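Local coordinates for protein ribonucleotide monophosphatase NagD (Escherichia coli, PDB 2C4N) that catalyses the magnesium-dependent dephosphorylation of ribonucleoside 5'-phosphates and probably accepts a broad range of other phosphorylated substrates, at residues G12-D17 and A25-G30; G30-G35 and D62-V67; Y69-A74 and A142-T147; A184-M189 and E194-V199. One frame throughout, in Å; residues are numbered along the deposited sequence.

Contact 1 (G12-D17 and A25-G30); sequences GVLMHD and AEFLHG
The backbones stay apart, Leu14 CA to Ala25 CA being 8.3 Å, and the side chains of Leu14, Phe27 and Leu28 bridge them. In Leu14 the chi1 of -63° (CG anti to the carbonyl carbon) sets both methyls against Phe27 and Leu28. CD1 meets the end of Leu28 almost tip to tip, at 4.0 Å from Leu28 CD1. CD2 lies against the Phe27 ring, which it approaches obliquely, 4.2 Å from Phe27 CD2; these two side chains run roughly perpendicular. The turn that presents Leu14 fits the squiggle of HAD phosphatases, the single helical turn that follows the first strand and leads into the flap hairpin, here strands 15-16 and 19-20. Its closure is visible in the backbone bond from Gly12 N to Met15 O, 2.9 Å. The backbone angles of Gly12, with positive phi, call for glycine, since a CB would jam against the preceding carbonyl oxygen. Replacing Leu14 by an alanine would probably open a gap between squiggle and helix, leaving Leu28 CD1 and the Phe27 ring without their methyl partners. Cys8, Leu40 and Phe56 line the same apolar layer, and the side chain of Leu14 lies about 9 Å from the bound magnesium ion.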
loop_
_atom_site.group_PDB
_atom_site.type_symbol
_atom_site.label_atom_id
_atom_site.label_comp_id
_atom_site.label_asym_id
_atom_site.label_seq_id
_atom_site.Cartn_x
_atom_site.Cartn_y
_atom_site.Cartn_z
ATOM N N GLY A 12 13.841 -18.604 17.558
ATOM C CA GLY A 12 14.869 -17.577 17.589
ATOM C C GLY A 12 15.220 -17.159 19.004
ATOM O O GLY A 12 16.077 -16.301 19.212
ATOM N N VAL A 13 14.555 -17.773 19.979
ATOM C CA VAL A 13 14.772 -17.472 21.390
ATOM C C VAL A 13 15.101 -18.746 22.174
ATOM O O VAL A 13 16.132 -18.829 22.843
ATOM C CB VAL A 13 13.511 -16.827 22.015
ATOM C CG1 VAL A 13 13.739 -16.563 23.500
ATOM C CG2 VAL A 13 13.167 -15.526 21.280
ATOM N N LEU A 14 14.222 -19.738 22.078
ATOM C CA LEU A 14 14.406 -20.998 22.789
ATOM C C LEU A 14 14.810 -22.101 21.824
ATOM O O LEU A 14 15.543 -23.028 22.188
ATOM C CB LEU A 14 13.103 -21.389 23.500
ATOM C CG LEU A 14 12.623 -20.417 24.588
ATOM C CD1 LEU A 14 11.279 -20.865 25.150
ATOM C CD2 LEU A 14 13.661 -20.352 25.693
ATOM N N MET A 15 14.314 -21.999 20.610
ATOM C CA MET A 15 14.609 -22.958 19.554
ATOM C C MET A 15 15.116 -22.333 18.255
ATOM O O MET A 15 14.634 -21.347 17.821
ATOM C CB MET A 15 13.394 -23.806 19.240
ATOM C CG MET A 15 12.841 -24.519 20.396
ATOM S SD MET A 15 13.796 -25.862 21.019
ATOM C CE MET A 15 13.407 -26.886 19.862
ATOM N N HIS A 16 16.077 -22.994 17.636
ATOM C CA HIS A 16 16.323 -22.850 16.240
ATOM C C HIS A 16 15.912 -24.070 15.491
ATOM O O HIS A 16 16.552 -25.060 15.489
ATOM C CB HIS A 16 17.750 -22.496 15.914
ATOM C CG HIS A 16 18.175 -21.160 16.406
ATOM N ND1 HIS A 16 19.238 -20.992 17.245
ATOM C CD2 HIS A 16 17.695 -19.934 16.163
ATOM C CE1 HIS A 16 19.392 -19.718 17.504
ATOM N NE2 HIS A 16 18.462 -19.056 16.865
ATOM N N ASP A 17 14.759 -23.916 14.901
ATOM C CA ASP A 17 14.064 -24.992 14.367
ATOM C C ASP A 17 13.877 -26.097 15.373
ATOM O O ASP A 17 13.215 -25.966 16.333
ATOM C CB ASP A 17 14.868 -25.534 13.212
ATOM C CG ASP A 17 14.096 -25.655 12.024
ATOM O OD1 ASP A 17 13.504 -26.733 11.795
ATOM O OD2 ASP A 17 14.076 -24.646 11.292
ATOM N N ALA A 25 17.116 -24.593 28.337
ATOM C CA ALA A 25 16.632 -25.473 29.397
ATOM C C ALA A 25 16.814 -24.853 30.781
ATOM O O ALA A 25 15.871 -24.784 31.569
ATOM C CB ALA A 25 17.346 -26.821 29.322
ATOM N N GLU A 26 18.029 -24.393 31.069
ATOM C CA GLU A 26 18.334 -23.787 32.359
ATOM C C GLU A 26 17.505 -22.525 32.591
ATOM O O GLU A 26 17.041 -22.265 33.703
ATOM C CB GLU A 26 19.824 -23.445 32.435
ATOM C CG GLU A 26 20.292 -23.010 33.813
ATOM C CD GLU A 26 20.195 -24.121 34.843
ATOM O OE1 GLU A 26 19.076 -24.626 35.080
ATOM O OE2 GLU A 26 21.240 -24.493 35.417
ATOM N N PHE A 27 17.326 -21.738 31.534
ATOM C CA PHE A 27 16.550 -20.507 31.618
ATOM C C PHE A 27 15.120 -20.811 32.045
ATOM O O PHE A 27 14.608 -20.225 32.998
ATOM C CB PHE A 27 16.543 -19.802 30.257
ATOM C CG PHE A 27 15.647 -18.599 30.196
ATOM C CD1 PHE A 27 15.903 -17.477 30.979
ATOM C CD2 PHE A 27 14.549 -18.581 29.340
ATOM C CE1 PHE A 27 15.080 -16.352 30.911
ATOM C CE2 PHE A 27 13.720 -17.463 29.264
ATOM C CZ PHE A 27 13.987 -16.344 30.051
ATOM N N LEU A 28 14.480 -21.736 31.336
ATOM C CA LEU A 28 13.102 -22.108 31.632
ATOM C C LEU A 28 12.942 -22.770 32.998
ATOM O O LEU A 28 12.026 -22.433 33.752
ATOM C CB LEU A 28 12.567 -23.030 30.535
ATOM C CG LEU A 28 12.471 -22.393 29.141
ATOM C CD1 LEU A 28 11.889 -23.395 28.152
ATOM C CD2 LEU A 28 11.601 -21.146 29.210
ATOM N N HIS A 29 13.829 -23.707 33.319
ATOM C CA HIS A 29 13.759 -24.393 34.606
ATOM C C HIS A 29 13.907 -23.402 35.755
ATOM O O HIS A 29 13.266 -23.551 36.796
ATOM C CB HIS A 29 14.838 -25.477 34.701
ATOM C CG HIS A 29 14.622 -26.627 33.765
ATOM N ND1 HIS A 29 13.407 -27.265 33.637
ATOM C CD2 HIS A 29 15.469 -27.261 32.918
ATOM C CE1 HIS A 29 13.513 -28.240 32.752
ATOM N NE2 HIS A 29 14.754 -28.258 32.301
ATOM N N GLY A 30 14.745 -22.388 35.560
ATOM C CA GLY A 30 14.934 -21.384 36.591
ATOM C C GLY A 30 13.642 -20.642 36.868
ATOM O O GLY A 30 13.302 -20.365 38.020
#

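Contact 2 (G30-G35 and D62-V67); sequences GIMDKG and DVPDSV
Met32 O accepts the backbone N-H of Gly35 at 2.9 Å, measured between Gly35 N and Met32 O, and this bond helps close the last turn of helix 24-33. Gly35 has positive phi and two bonds run back into that turn, the criteria of a Schellman motif. From the same turn the Met32 side chain reaches the 62-67 loop, and it supplies every close contact there. Its chain bends at the thioether (chi3 -84°), which separates the work of sulfur and methyl. The Met32 and Val63 side chains cross at about a right angle, Met32 CE lying 3.6 Å from Val63 CG1; the same Met32 CE is 4.0 Å from the carbonyl oxygen Asp62 O. SD instead packs on the ring carbon CD of Pro64, 4.0 Å from Met32 SD. No hydrogen bond spans the two segments, so the join is van der Waals packing, partly open to solvent. Behind it, Met32 also touches Leu38 and Val63 touches Phe56. Geometrically this is the C-terminal end of one helix of the alpha/beta core packed on the loop from the next helix, 49-58, to strand 68-70, an arrangement of successive beta-alpha-beta units in a Rossmann-like sheet.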
loop_
_atom_site.group_PDB
_atom_site.type_symbol
_atom_site.label_atom_id
_atom_site.label_comp_id
_atom_site.label_asym_id
_atom_site.label_seq_id
_atom_site.Cartn_x
_atom_site.Cartn_y
_atom_site.Cartn_z
ATOM N N GLY A 30 14.745 -22.388 35.560
ATOM C CA GLY A 30 14.934 -21.384 36.591
ATOM C C GLY A 30 13.642 -20.642 36.868
ATOM O O GLY A 30 13.302 -20.365 38.020
ATOM N N ILE A 31 12.911 -20.317 35.805
ATOM C CA ILE A 31 11.643 -19.612 35.941
ATOM C C ILE A 31 10.603 -20.474 36.646
ATOM O O ILE A 31 9.921 -20.011 37.559
ATOM C CB ILE A 31 11.093 -19.195 34.559
ATOM C CG1 ILE A 31 12.040 -18.177 33.921
ATOM C CG2 ILE A 31 9.688 -18.617 34.700
ATOM C CD1 ILE A 31 11.713 -17.856 32.479
ATOM N N MET A 32 10.482 -21.727 36.224
ATOM C CA MET A 32 9.506 -22.624 36.825
ATOM C C MET A 32 9.852 -22.932 38.280
ATOM O O MET A 32 8.957 -23.030 39.123
ATOM C CB MET A 32 9.385 -23.906 35.991
ATOM C CG MET A 32 8.915 -23.627 34.561
ATOM S SD MET A 32 8.338 -25.052 33.619
ATOM C CE MET A 32 9.847 -25.704 33.006
ATOM N N ASP A 33 11.143 -23.062 38.577
ATOM C CA ASP A 33 11.590 -23.324 39.943
ATOM C C ASP A 33 11.139 -22.202 40.877
ATOM O O ASP A 33 10.789 -22.450 42.031
ATOM C CB ASP A 33 13.116 -23.437 40.002
ATOM C CG ASP A 33 13.620 -24.800 39.585
ATOM O OD1 ASP A 33 12.789 -25.696 39.323
ATOM O OD2 ASP A 33 14.854 -24.976 39.524
ATOM N N LYS A 34 11.154 -20.970 40.375
ATOM C CA LYS A 34 10.744 -19.813 41.169
ATOM C C LYS A 34 9.230 -19.721 41.298
ATOM O O LYS A 34 8.711 -18.914 42.066
ATOM C CB LYS A 34 11.289 -18.522 40.553
ATOM C CG LYS A 34 12.781 -18.341 40.748
ATOM C CD LYS A 34 13.258 -17.029 40.157
ATOM C CE LYS A 34 14.705 -16.753 40.533
ATOM N NZ LYS A 34 15.208 -15.488 39.928
ATOM N N GLY A 35 8.526 -20.554 40.541
ATOM C CA GLY A 35 7.077 -20.557 40.601
ATOM C C GLY A 35 6.407 -19.437 39.830
ATOM O O GLY A 35 5.257 -19.102 40.105
ATOM N N ASP A 62 12.792 -30.030 28.660
ATOM C CA ASP A 62 11.558 -30.581 29.208
ATOM C C ASP A 62 10.631 -29.574 29.879
ATOM O O ASP A 62 10.990 -28.953 30.877
ATOM C CB ASP A 62 11.875 -31.695 30.209
ATOM C CG ASP A 62 12.658 -32.832 29.590
ATOM O OD1 ASP A 62 12.426 -33.142 28.404
ATOM O OD2 ASP A 62 13.498 -33.429 30.297
ATOM N N VAL A 63 9.433 -29.423 29.319
ATOM C CA VAL A 63 8.422 -28.517 29.856
ATOM C C VAL A 63 7.046 -29.145 29.657
ATOM O O VAL A 63 6.872 -30.022 28.816
ATOM C CB VAL A 63 8.448 -27.134 29.152
ATOM C CG1 VAL A 63 9.749 -26.412 29.460
ATOM C CG2 VAL A 63 8.286 -27.309 27.652
ATOM N N PRO A 64 6.054 -28.715 30.447
ATOM C CA PRO A 64 4.679 -29.222 30.372
ATOM C C PRO A 64 3.962 -28.750 29.104
ATOM O O PRO A 64 4.296 -27.698 28.553
ATOM C CB PRO A 64 4.030 -28.642 31.628
ATOM C CG PRO A 64 5.195 -28.369 32.546
ATOM C CD PRO A 64 6.226 -27.833 31.611
ATOM N N ASP A 65 2.988 -29.533 28.645
ATOM C CA ASP A 65 2.184 -29.190 27.463
ATOM C C ASP A 65 1.462 -27.871 27.696
ATOM O O ASP A 65 1.272 -27.061 26.785
ATOM C CB ASP A 65 1.089 -30.238 27.236
ATOM C CG ASP A 65 1.611 -31.528 26.667
ATOM O OD1 ASP A 65 2.828 -31.783 26.770
ATOM O OD2 ASP A 65 0.786 -32.298 26.129
ATOM N N SER A 66 1.040 -27.693 28.940
ATOM C CA SER A 66 0.273 -26.534 29.370
ATOM C C SER A 66 0.893 -25.157 29.213
ATOM O O SER A 66 0.168 -24.163 29.184
ATOM C CB SER A 66 -0.134 -26.706 30.831
ATOM O OG SER A 66 1.000 -26.701 31.682
ATOM N N VAL A 67 2.217 -25.074 29.128
ATOM C CA VAL A 67 2.838 -23.765 29.005
ATOM C C VAL A 67 2.761 -23.177 27.605
ATOM O O VAL A 67 2.867 -21.964 27.448
ATOM C CB VAL A 67 4.326 -23.769 29.458
ATOM C CG1 VAL A 67 4.420 -24.194 30.907
ATOM C CG2 VAL A 67 5.162 -24.679 28.562
#

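Contact 3 (Y69-A74 and A142-T147); sequences YTSAMA and ATNPDT
The junction between the HAD core and the C2-type cap domain, beside the substrate pocket, is where Ser71 meets Thr143. Ser71 opens helix 71-80, which leaves the core sheet; Thr143 follows cap strand 139-142. The backbones come close, Ser71 CA to Thr143 CA being 5.3 Å, yet no hydrogen bond joins the segments. Instead Ser71 CB rests on the carbonyl oxygen Thr143 O at 3.4 Å, and Ser71 OG packs against Thr143 CB at 3.5 Å. The serine hydroxyl is hydrogen-bonded to Asn43 O of the core, a residue that probably binds substrate.

Within the cap loop two hydrogen bonds in series fix the side chains. Asn144 has CG between its backbone N and carbonyl carbon (chi1 59°), which brings the amide between Thr143 OG1 and Asp146 OD2. Thr143 OG1 donates to Asn144 OD1 (2.8 Å), in the carbonyl plane. The other end of that amide gives an almost straight bond, 176° at the hydrogen, from Asn144 ND2 to Asp146 OD2 at 2.8 Å; it arrives on the anti side, somewhat out of the carboxylate plane. Asn43 ND2 grips the same oxygen, so two amides orient the carboxylate. With an alanine in place of Asn144, Thr143 OG1 would probably lose its acceptor and the Asp146 carboxylate would be freer to turn.

On the core side, Thr70 is the N-cap: its OG1 accepts from Met73 N at 3.2 Å, and a weak return bond from Thr70 N to Met73 SD completes a capping box. The whole is consistent with the cap-core site of C2-capped HAD phosphatases, in which a cap loop, here carrying the predicted specificity residue Asp146, reaches the core's substrate-binding loop.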
loop_
_atom_site.group_PDB
_atom_site.type_symbol
_atom_site.label_atom_id
_atom_site.label_comp_id
_atom_site.label_asym_id
_atom_site.label_seq_id
_atom_site.Cartn_x
_atom_site.Cartn_y
_atom_site.Cartn_z
ATOM N N TYR A 69 1.368 -21.710 24.065
ATOM C CA TYR A 69 0.232 -20.923 23.607
ATOM C C TYR A 69 0.539 -20.514 22.173
ATOM O O TYR A 69 1.494 -19.780 21.920
ATOM C CB TYR A 69 0.040 -19.681 24.487
ATOM C CG TYR A 69 -1.344 -19.084 24.399
ATOM C CD1 TYR A 69 -2.475 -19.867 24.636
ATOM C CD2 TYR A 69 -1.529 -17.737 24.083
ATOM C CE1 TYR A 69 -3.762 -19.325 24.561
ATOM C CE2 TYR A 69 -2.809 -17.183 24.006
ATOM C CZ TYR A 69 -3.920 -17.981 24.245
ATOM O OH TYR A 69 -5.187 -17.441 24.170
ATOM N N THR A 70 -0.257 -21.011 21.233
ATOM C CA THR A 70 -0.056 -20.707 19.823
ATOM C C THR A 70 -1.147 -19.773 19.319
ATOM O O THR A 70 -2.143 -19.539 20.003
ATOM C CB THR A 70 -0.127 -21.980 18.970
ATOM O OG1 THR A 70 -1.487 -22.424 18.911
ATOM C CG2 THR A 70 0.729 -23.084 19.583
ATOM N N SER A 71 -0.959 -19.253 18.109
ATOM C CA SER A 71 -1.948 -18.362 17.519
ATOM C C SER A 71 -3.250 -19.109 17.250
ATOM O O SER A 71 -4.294 -18.486 17.086
ATOM C CB SER A 71 -1.421 -17.752 16.215
ATOM O OG SER A 71 -1.094 -18.753 15.272
ATOM N N ALA A 72 -3.189 -20.440 17.199
ATOM C CA ALA A 72 -4.392 -21.241 16.958
ATOM C C ALA A 72 -5.217 -21.282 18.236
ATOM O O ALA A 72 -6.436 -21.139 18.213
ATOM C CB ALA A 72 -4.018 -22.663 16.511
ATOM N N MET A 73 -4.535 -21.482 19.356
ATOM C CA MET A 73 -5.190 -21.507 20.659
ATOM C C MET A 73 -5.773 -20.130 20.950
ATOM O O MET A 73 -6.893 -20.009 21.434
ATOM C CB MET A 73 -4.176 -21.884 21.741
ATOM C CG MET A 73 -3.561 -23.263 21.548
ATOM S SD MET A 73 -2.283 -23.582 22.761
ATOM C CE MET A 73 -1.680 -25.192 22.243
ATOM N N ALA A 74 -4.993 -19.097 20.651
ATOM C CA ALA A 74 -5.417 -17.718 20.871
ATOM C C ALA A 74 -6.631 -17.382 20.020
ATOM O O ALA A 74 -7.539 -16.684 20.470
ATOM C CB ALA A 74 -4.267 -16.757 20.559
ATOM N N ALA A 142 -7.770 -14.135 11.052
ATOM C CA ALA A 142 -6.598 -14.896 10.624
ATOM C C ALA A 142 -5.682 -15.111 11.826
ATOM O O ALA A 142 -5.556 -14.233 12.681
ATOM C CB ALA A 142 -5.858 -14.148 9.514
ATOM N N THR A 143 -5.035 -16.270 11.893
ATOM C CA THR A 143 -4.168 -16.575 13.028
ATOM C C THR A 143 -2.921 -15.705 13.175
ATOM O O THR A 143 -2.614 -15.249 14.273
ATOM C CB THR A 143 -3.740 -18.071 13.029
ATOM O OG1 THR A 143 -3.049 -18.386 11.817
ATOM C CG2 THR A 143 -4.956 -18.969 13.163
ATOM N N ASN A 144 -2.198 -15.467 12.085
ATOM C CA ASN A 144 -0.982 -14.657 12.168
ATOM C C ASN A 144 -0.646 -14.015 10.818
ATOM O O ASN A 144 -0.901 -14.596 9.769
ATOM C CB ASN A 144 0.190 -15.521 12.669
ATOM C CG ASN A 144 0.476 -16.717 11.767
ATOM O OD1 ASN A 144 -0.382 -17.577 11.552
ATOM N ND2 ASN A 144 1.695 -16.776 11.240
ATOM N N PRO A 145 -0.051 -12.813 10.838
ATOM C CA PRO A 145 0.312 -12.078 9.621
ATOM C C PRO A 145 1.557 -12.527 8.857
ATOM O O PRO A 145 1.790 -12.075 7.735
ATOM C CB PRO A 145 0.430 -10.643 10.121
ATOM C CG PRO A 145 1.033 -10.833 11.488
ATOM C CD PRO A 145 0.275 -12.034 12.049
ATOM N N ASP A 146 2.355 -13.403 9.454
ATOM C CA ASP A 146 3.572 -13.887 8.802
ATOM C C ASP A 146 3.278 -14.382 7.382
ATOM O O ASP A 146 2.353 -15.171 7.176
ATOM C CB ASP A 146 4.175 -15.008 9.644
ATOM C CG ASP A 146 4.435 -14.575 11.065
ATOM O OD1 ASP A 146 5.549 -14.086 11.347
ATOM O OD2 ASP A 146 3.518 -14.708 11.900
ATOM N N THR A 147 4.070 -13.933 6.407
ATOM C CA THR A 147 3.844 -14.334 5.017
ATOM C C THR A 147 4.374 -15.722 4.680
ATOM O O THR A 147 3.871 -16.379 3.771
ATOM C CB THR A 147 4.466 -13.313 4.035
ATOM O OG1 THR A 147 5.892 -13.303 4.183
ATOM C CG2 THR A 147 3.926 -11.923 4.313
#

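Contact 4 (A184-M189 and E194-V199); sequences AALNKM and EETVIV
The helix-to-strand connection of the HAD core's alpha/beta fold, from helix 180-189 to strand 196-200, brings Leu186 and Met189, in the last turns of the helix, onto Thr196, the first residue of the strand. The backbones stay apart, Leu186 CA to Thr196 CA being 8.0 Å, and side chains fill the distance. Leu186 runs past Thr196 in the opposite direction and uses one methyl: CD2 lies 3.4 Å from Thr196 OG1, and Thr196 CB and CG2 are each 3.7 Å from that same Leu186 CD2. The methyl thus touches all three side-chain atoms of the threonine. The chi1 of -56° sets Thr196 OG1 beside the backbone N and CG2 anti to it, which gives Leu186 CD2 both branches and Met189 CE the methyl. OG1 hydrogen-bonds to His192 O in the connecting turn, which satisfies a buried hydroxyl.

In the Rossmann-like sheet, strand 196-200 lies between strands 5-9 and 216-220, and it leads directly into Asp201, a ligand of the bound magnesium ion. The contact lies at the start of that strand, at the end remote from the metal. Met189 completes it: a bend at the thioether (chi3 -78°) turns CE inward until the two side chains meet tip to tip, Met189 CE to Thr196 CG2 4.1 Å. Met189 also packs on Ile7 of the neighbouring strand, and Ala185, one turn back, touches Ile7 as well.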
loop_
_atom_site.group_PDB
_atom_site.type_symbol
_atom_site.label_atom_id
_atom_site.label_comp_id
_atom_site.label_asym_id
_atom_site.label_seq_id
_atom_site.Cartn_x
_atom_site.Cartn_y
_atom_site.Cartn_z
ATOM N N ALA A 184 -4.372 -12.122 25.835
ATOM C CA ALA A 184 -4.848 -13.498 25.948
ATOM C C ALA A 184 -3.862 -14.333 26.755
ATOM O O ALA A 184 -4.254 -15.169 27.563
ATOM C CB ALA A 184 -5.031 -14.099 24.556
ATOM N N ALA A 185 -2.573 -14.103 26.529
ATOM C CA ALA A 185 -1.534 -14.831 27.245
ATOM C C ALA A 185 -1.565 -14.476 28.729
ATOM O O ALA A 185 -1.409 -15.347 29.589
ATOM C CB ALA A 185 -0.162 -14.516 26.647
ATOM N N LEU A 186 -1.766 -13.192 29.027
ATOM C CA LEU A 186 -1.848 -12.731 30.413
ATOM C C LEU A 186 -3.045 -13.381 31.097
ATOM O O LEU A 186 -2.953 -13.830 32.235
ATOM C CB LEU A 186 -1.994 -11.204 30.476
ATOM C CG LEU A 186 -0.807 -10.338 30.035
ATOM C CD1 LEU A 186 -1.226 -8.874 30.023
ATOM C CD2 LEU A 186 0.366 -10.544 30.973
ATOM N N ASN A 187 -4.176 -13.418 30.432
ATOM C CA ASN A 187 -5.356 -14.028 30.990
ATOM C C ASN A 187 -5.100 -15.499 31.270
ATOM O O ASN A 187 -5.601 -16.030 32.192
ATOM C CB ASN A 187 -6.637 -13.844 30.128
ATOM C CG ASN A 187 -6.996 -12.354 29.823
ATOM O OD1 ASN A 187 -6.511 -11.444 30.456
ATOM N ND2 ASN A 187 -7.818 -12.145 28.816
ATOM N N LYS A 188 -4.324 -16.141 30.426
ATOM C CA LYS A 188 -3.986 -17.550 30.613
ATOM C C LYS A 188 -3.213 -17.737 31.915
ATOM O O LYS A 188 -3.336 -18.762 32.577
ATOM C CB LYS A 188 -3.160 -18.059 29.418
ATOM C CG LYS A 188 -2.602 -19.477 29.562
ATOM C CD LYS A 188 -1.924 -19.925 28.258
ATOM C CE LYS A 188 -1.066 -21.186 28.422
ATOM N NZ LYS A 188 -1.847 -22.414 28.718
ATOM N N MET A 189 -2.421 -16.734 32.283
ATOM C CA MET A 189 -1.641 -16.791 33.517
ATOM C C MET A 189 -2.341 -16.045 34.649
ATOM O O MET A 189 -1.845 -16.025 35.777
ATOM C CB MET A 189 -0.256 -16.165 33.323
ATOM C CG MET A 189 0.616 -16.817 32.270
ATOM S SD MET A 189 2.250 -16.044 32.205
ATOM C CE MET A 189 1.893 -14.537 31.269
ATOM N N GLU A 194 1.612 -5.120 34.253
ATOM C CA GLU A 194 2.643 -4.445 35.045
ATOM C C GLU A 194 3.649 -5.368 35.731
ATOM O O GLU A 194 4.709 -4.915 36.160
ATOM C CB GLU A 194 2.009 -3.539 36.112
ATOM C CG GLU A 194 0.712 -2.860 35.704
ATOM C CD GLU A 194 -0.483 -3.771 35.868
ATOM O OE1 GLU A 194 -0.722 -4.230 37.004
ATOM O OE2 GLU A 194 -1.184 -4.032 34.872
ATOM N N GLU A 195 3.318 -6.651 35.858
ATOM C CA GLU A 195 4.234 -7.603 36.491
ATOM C C GLU A 195 4.632 -8.715 35.529
ATOM O O GLU A 195 4.987 -9.812 35.953
ATOM C CB GLU A 195 3.610 -8.230 37.744
ATOM C CG GLU A 195 3.575 -7.323 38.960
ATOM C CD GLU A 195 2.199 -6.763 39.226
ATOM O OE1 GLU A 195 1.278 -7.562 39.492
ATOM O OE2 GLU A 195 2.037 -5.527 39.170
ATOM N N THR A 196 4.575 -8.429 34.235
ATOM C CA THR A 196 4.923 -9.433 33.242
ATOM C C THR A 196 5.943 -8.917 32.250
ATOM O O THR A 196 5.912 -7.754 31.847
ATOM C CB THR A 196 3.674 -9.905 32.475
ATOM O OG1 THR A 196 2.698 -10.380 33.411
ATOM C CG2 THR A 196 4.029 -11.033 31.506
ATOM N N VAL A 197 6.867 -9.791 31.875
ATOM C CA VAL A 197 7.891 -9.447 30.908
ATOM C C VAL A 197 7.726 -10.404 29.742
ATOM O O VAL A 197 7.270 -11.535 29.916
ATOM C CB VAL A 197 9.318 -9.634 31.500
ATOM C CG1 VAL A 197 9.537 -11.094 31.890
ATOM C CG2 VAL A 197 10.372 -9.200 30.487
ATOM N N ILE A 198 8.050 -9.940 28.546
ATOM C CA ILE A 198 7.996 -10.812 27.390
ATOM C C ILE A 198 9.405 -10.841 26.832
ATOM O O ILE A 198 10.073 -9.811 26.773
ATOM C CB ILE A 198 7.012 -10.317 26.296
ATOM C CG1 ILE A 198 7.135 -11.223 25.060
ATOM C CG2 ILE A 198 7.295 -8.860 25.932
ATOM C CD1 ILE A 198 6.022 -11.031 24.048
ATOM N N VAL A 199 9.867 -12.029 26.464
ATOM C CA VAL A 199 11.196 -12.196 25.891
ATOM C C VAL A 199 10.989 -12.581 24.428
ATOM O O VAL A 199 10.231 -13.502 24.129
ATOM C CB VAL A 199 11.985 -13.333 26.594
ATOM C CG1 VAL A 199 13.369 -13.462 25.981
ATOM C CG2 VAL A 199 12.094 -13.057 28.086
#

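In the fold
Contacts 1, 3 and 4 are largely buried, whereas contact 2 lies at the surface. Contacts 1 and 2 share Gly30 and use successive turns of helix 24-33; their packing is continuous, since Leu28 CD1 lies 3.9 Å from Val63 CG1. Contact 4 meets contact 1 through Val13 and Val199 on adjacent parts of the core, and contact 2 through Lys188 NZ, 2.7 Å from Ser66 O, a probable hydrogen bond. Tyr69 joins contact 3 to contact 4 by packing on Ala184 and Lys188. Chemistry follows position: contacts 1, 2 and 4 rest mainly on apolar packing, buried in 1 and 4 and partly exposed in 2, while contact 3, at the domain junction, carries a polar network of hydroxyl, amide and carboxylate.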